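Local coordinates for protein 2,3-bisphosphoglycerate-independent phosphoglycerate mutase (Pyrococcus horikoshii, PDB 2ZKT) that probably interconverts 2-phosphoglycerate and 3-phosphoglycerate in glycolysis, as an archaeal-type, metal-dependent mutase of the alkaline phosphatase superfamily, at residues Q56-G59 against S60-H64; G248-V252 against A253-G257. One frame throughout, in Å; residues are numbered along the deposited sequence.

Contact 1. Residues Q56-G59 against S60-H64; sequences QPAG and SDTAH. With ZN (zinc ion), chain G.
Gly59 O, the carbonyl at the N-cap of helix 60-67, is gripped twice by the first turn. Ala63 N reaches it from nearly straight ahead of the C=O bond at 3.0 Å, the first helical hydrogen bond. Thr62 OG1 bonds to the same oxygen at 3.1 Å, from a position tilted 33° from the carbonyl plane; its first torsion (59°) sets the hydroxyl between backbone N and carbonyl carbon, folded back over the start of the helix. Beside these two bonds the methyls Ala58 CB and Ala63 CB meet at 3.9 Å, closing the tight part of the contact. The turn brings one ligand to a zinc site of this enzyme of the alkaline phosphatase superfamily: the CB of Ser60 points away from the loop, and its OG binds the metal at 2.6 Å, with Asp13, Asp346 and His347 completing the site. One turn on, His64 ND1 bonds in its ring plane to Ser60 O at 2.9 Å, fixing the ring's rotation. Asp61 OD1 takes Thr62 N from above the carboxylate plane, while OD2 is held by Tyr76. The N-terminal end is looser: exposed Pro57 and partly exposed Gln56 stand clear of the helix, Gln56 NE2 bonding to Pro57 O at 2.8 Å.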
# COMPACT_ATOMS: atom_id res chain seq x y z
N GLN B 56 4.40 -5.33 26.79
CA GLN B 56 5.43 -6.35 26.99
C GLN B 56 5.93 -6.98 25.67
O GLN B 56 5.22 -7.75 25.03
CB GLN B 56 4.89 -7.46 27.91
CG GLN B 56 5.84 -8.63 28.09
CD GLN B 56 7.20 -8.23 28.67
OE1 GLN B 56 7.30 -7.82 29.82
NE2 GLN B 56 8.25 -8.34 27.86
N PRO B 57 7.18 -6.67 25.27
CA PRO B 57 7.71 -7.24 24.02
C PRO B 57 7.86 -8.76 24.16
O PRO B 57 8.29 -9.27 25.21
CB PRO B 57 9.08 -6.57 23.86
CG PRO B 57 8.95 -5.30 24.65
CD PRO B 57 8.16 -5.73 25.87
N ALA B 58 7.50 -9.48 23.10
CA ALA B 58 7.60 -10.93 23.08
C ALA B 58 8.65 -11.39 22.07
O ALA B 58 8.73 -10.84 20.96
CB ALA B 58 6.25 -11.53 22.70
N GLY B 59 9.44 -12.39 22.45
CA GLY B 59 10.42 -12.94 21.53
C GLY B 59 9.58 -13.70 20.51
O GLY B 59 8.40 -13.98 20.76
N SER B 60 10.16 -14.05 19.36
CA SER B 60 9.40 -14.75 18.32
C SER B 60 8.79 -16.09 18.79
O SER B 60 7.68 -16.44 18.40
CB SER B 60 10.28 -14.99 17.09
OG SER B 60 9.51 -14.98 15.90
N ASP B 61 9.53 -16.83 19.62
CA ASP B 61 9.06 -18.14 20.10
C ASP B 61 7.87 -18.03 21.08
O ASP B 61 6.85 -18.72 20.89
CB ASP B 61 10.22 -18.92 20.75
CG ASP B 61 10.99 -18.10 21.78
OD1 ASP B 61 10.71 -16.89 21.93
OD2 ASP B 61 11.90 -18.67 22.44
N THR B 62 8.00 -17.18 22.09
CA THR B 62 6.92 -16.98 23.08
C THR B 62 5.66 -16.35 22.44
O THR B 62 4.53 -16.61 22.87
CB THR B 62 7.40 -16.06 24.25
OG1 THR B 62 7.80 -14.77 23.73
CG2 THR B 62 8.58 -16.70 25.00
N ALA B 63 5.86 -15.52 21.41
CA ALA B 63 4.74 -14.87 20.72
C ALA B 63 3.92 -15.91 19.96
O ALA B 63 2.68 -15.81 19.89
CB ALA B 63 5.25 -13.79 19.74
N HIS B 64 4.60 -16.91 19.40
CA HIS B 64 3.91 -17.94 18.63
C HIS B 64 3.22 -18.98 19.53
O HIS B 64 2.21 -19.57 19.16
CB HIS B 64 4.90 -18.61 17.67
CG HIS B 64 5.00 -17.83 16.38
ND1 HIS B 64 5.99 -16.95 16.09
CD2 HIS B 64 4.12 -17.88 15.28
CE1 HIS B 64 5.73 -16.49 14.84
NE2 HIS B 64 4.62 -17.04 14.33
ZN ZN G . 8.60 -12.75 14.98

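Contact 2. Residues G248-V252 against A253-G257; sequences GVIAV and ALVKG
Val252 and Ile250 both meet the stem of Lys256, through the carbonyl O of Val252 and CG2 of Ile250, and these three residues carry most of the contact. Val252 O accepts the helical bond from Lys256 N at 3.1 Å, with a C=O...N angle of 161°, and it also lies 3.0 Å from Lys256 CG, so the aliphatic root of the lysine presses on the very carbonyl its backbone holds. With CG beside its own backbone N (chi1 -62°), the lysine chain runs back along the turn and brings CD to 3.2 Å from Ala251 O. Ile250 slides past it in the opposite direction, CG2 resting 3.4 Å from Lys256 CG. The same methyl meets Val255 CG1 at 3.8 Å, the two side chains crossing at about a right angle. Cutting Ile250 back to an alanine would remove CG2 and is likely to leave a gap beside Val255 CG1 and the lysine stem freer to shift. Val252 CG1 lies beside its own carbonyl carbon (chi1 -167°), close to Ala253 N, the first amide of the helix. Val255 and Ile250 also both touch Phe298 of strand 296-301. The whole is the strand-to-helix turn of a beta-alpha-beta unit, strand 246-249 leading through helix 253-261 to the parallel strand 265-267.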
# COMPACT_ATOMS: atom_id res chain seq x y z
N GLY B 248 1.16 -26.39 8.61
CA GLY B 248 1.70 -25.04 8.53
C GLY B 248 2.73 -24.83 7.42
O GLY B 248 3.57 -25.70 7.16
N VAL B 249 2.64 -23.68 6.75
CA VAL B 249 3.59 -23.32 5.70
C VAL B 249 4.58 -22.39 6.38
O VAL B 249 4.27 -21.22 6.65
CB VAL B 249 2.88 -22.58 4.54
CG1 VAL B 249 3.91 -22.11 3.52
CG2 VAL B 249 1.86 -23.49 3.90
N ILE B 250 5.78 -22.88 6.67
CA ILE B 250 6.76 -22.07 7.38
C ILE B 250 8.18 -22.26 6.86
O ILE B 250 8.55 -23.35 6.42
CB ILE B 250 6.74 -22.45 8.87
CG1 ILE B 250 5.28 -22.55 9.35
CG2 ILE B 250 7.56 -21.44 9.69
CD1 ILE B 250 5.13 -23.13 10.74
N ALA B 251 8.99 -21.20 6.92
CA ALA B 251 10.37 -21.27 6.46
C ALA B 251 11.36 -21.11 7.63
O ALA B 251 12.25 -21.94 7.82
CB ALA B 251 10.63 -20.20 5.38
N VAL B 252 11.20 -20.04 8.41
CA VAL B 252 12.10 -19.79 9.54
C VAL B 252 12.13 -20.96 10.52
O VAL B 252 11.08 -21.47 10.95
CB VAL B 252 11.71 -18.51 10.30
CG1 VAL B 252 12.83 -18.10 11.25
CG2 VAL B 252 11.41 -17.41 9.32
N ALA B 253 13.34 -21.38 10.88
CA ALA B 253 13.57 -22.50 11.79
C ALA B 253 12.82 -22.42 13.14
O ALA B 253 12.08 -23.33 13.51
CB ALA B 253 15.08 -22.66 12.04
N LEU B 254 13.04 -21.32 13.86
CA LEU B 254 12.42 -21.14 15.17
C LEU B 254 10.89 -21.29 15.19
O LEU B 254 10.33 -21.86 16.13
CB LEU B 254 12.81 -19.78 15.76
CG LEU B 254 12.33 -19.51 17.19
CD1 LEU B 254 12.76 -20.65 18.11
CD2 LEU B 254 12.90 -18.18 17.68
N VAL B 255 10.22 -20.79 14.15
CA VAL B 255 8.77 -20.89 14.11
C VAL B 255 8.31 -22.29 13.70
O VAL B 255 7.27 -22.77 14.17
CB VAL B 255 8.16 -19.82 13.16
CG1 VAL B 255 6.64 -19.99 13.06
CG2 VAL B 255 8.50 -18.42 13.69
N LYS B 256 9.09 -22.95 12.84
CA LYS B 256 8.76 -24.31 12.42
C LYS B 256 8.86 -25.19 13.67
O LYS B 256 8.08 -26.14 13.85
CB LYS B 256 9.76 -24.82 11.38
CG LYS B 256 9.79 -24.01 10.09
CD LYS B 256 10.94 -24.48 9.20
CE LYS B 256 10.84 -25.97 8.90
NZ LYS B 256 12.03 -26.47 8.16
N GLY B 257 9.83 -24.86 14.53
CA GLY B 257 10.05 -25.60 15.77
C GLY B 257 8.87 -25.52 16.72
O GLY B 257 8.38 -26.54 17.22

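From the N terminus, the chain passes strand 45-50 and a loop before contact 1 closes the turn into helix 60-67. Much later strand 246-249 ends, and contact 2 turns the chain into helix 253-261. The contacts are in series, neither nesting nor crossing, yet the centres of the two lie about 15 Å apart, and their helices touch. His64 CE1 touches Val255 CG2 at 3.6 Å, and Leu254 CD1 lies 4.0 Å from Asp61 CB. Contact 1 supplies the zinc ligand Ser60, while contact 2 packs alongside with the side chain of Val255 about 6 Å from a zinc ion. Both helices follow strands of the one eight-stranded mixed sheet.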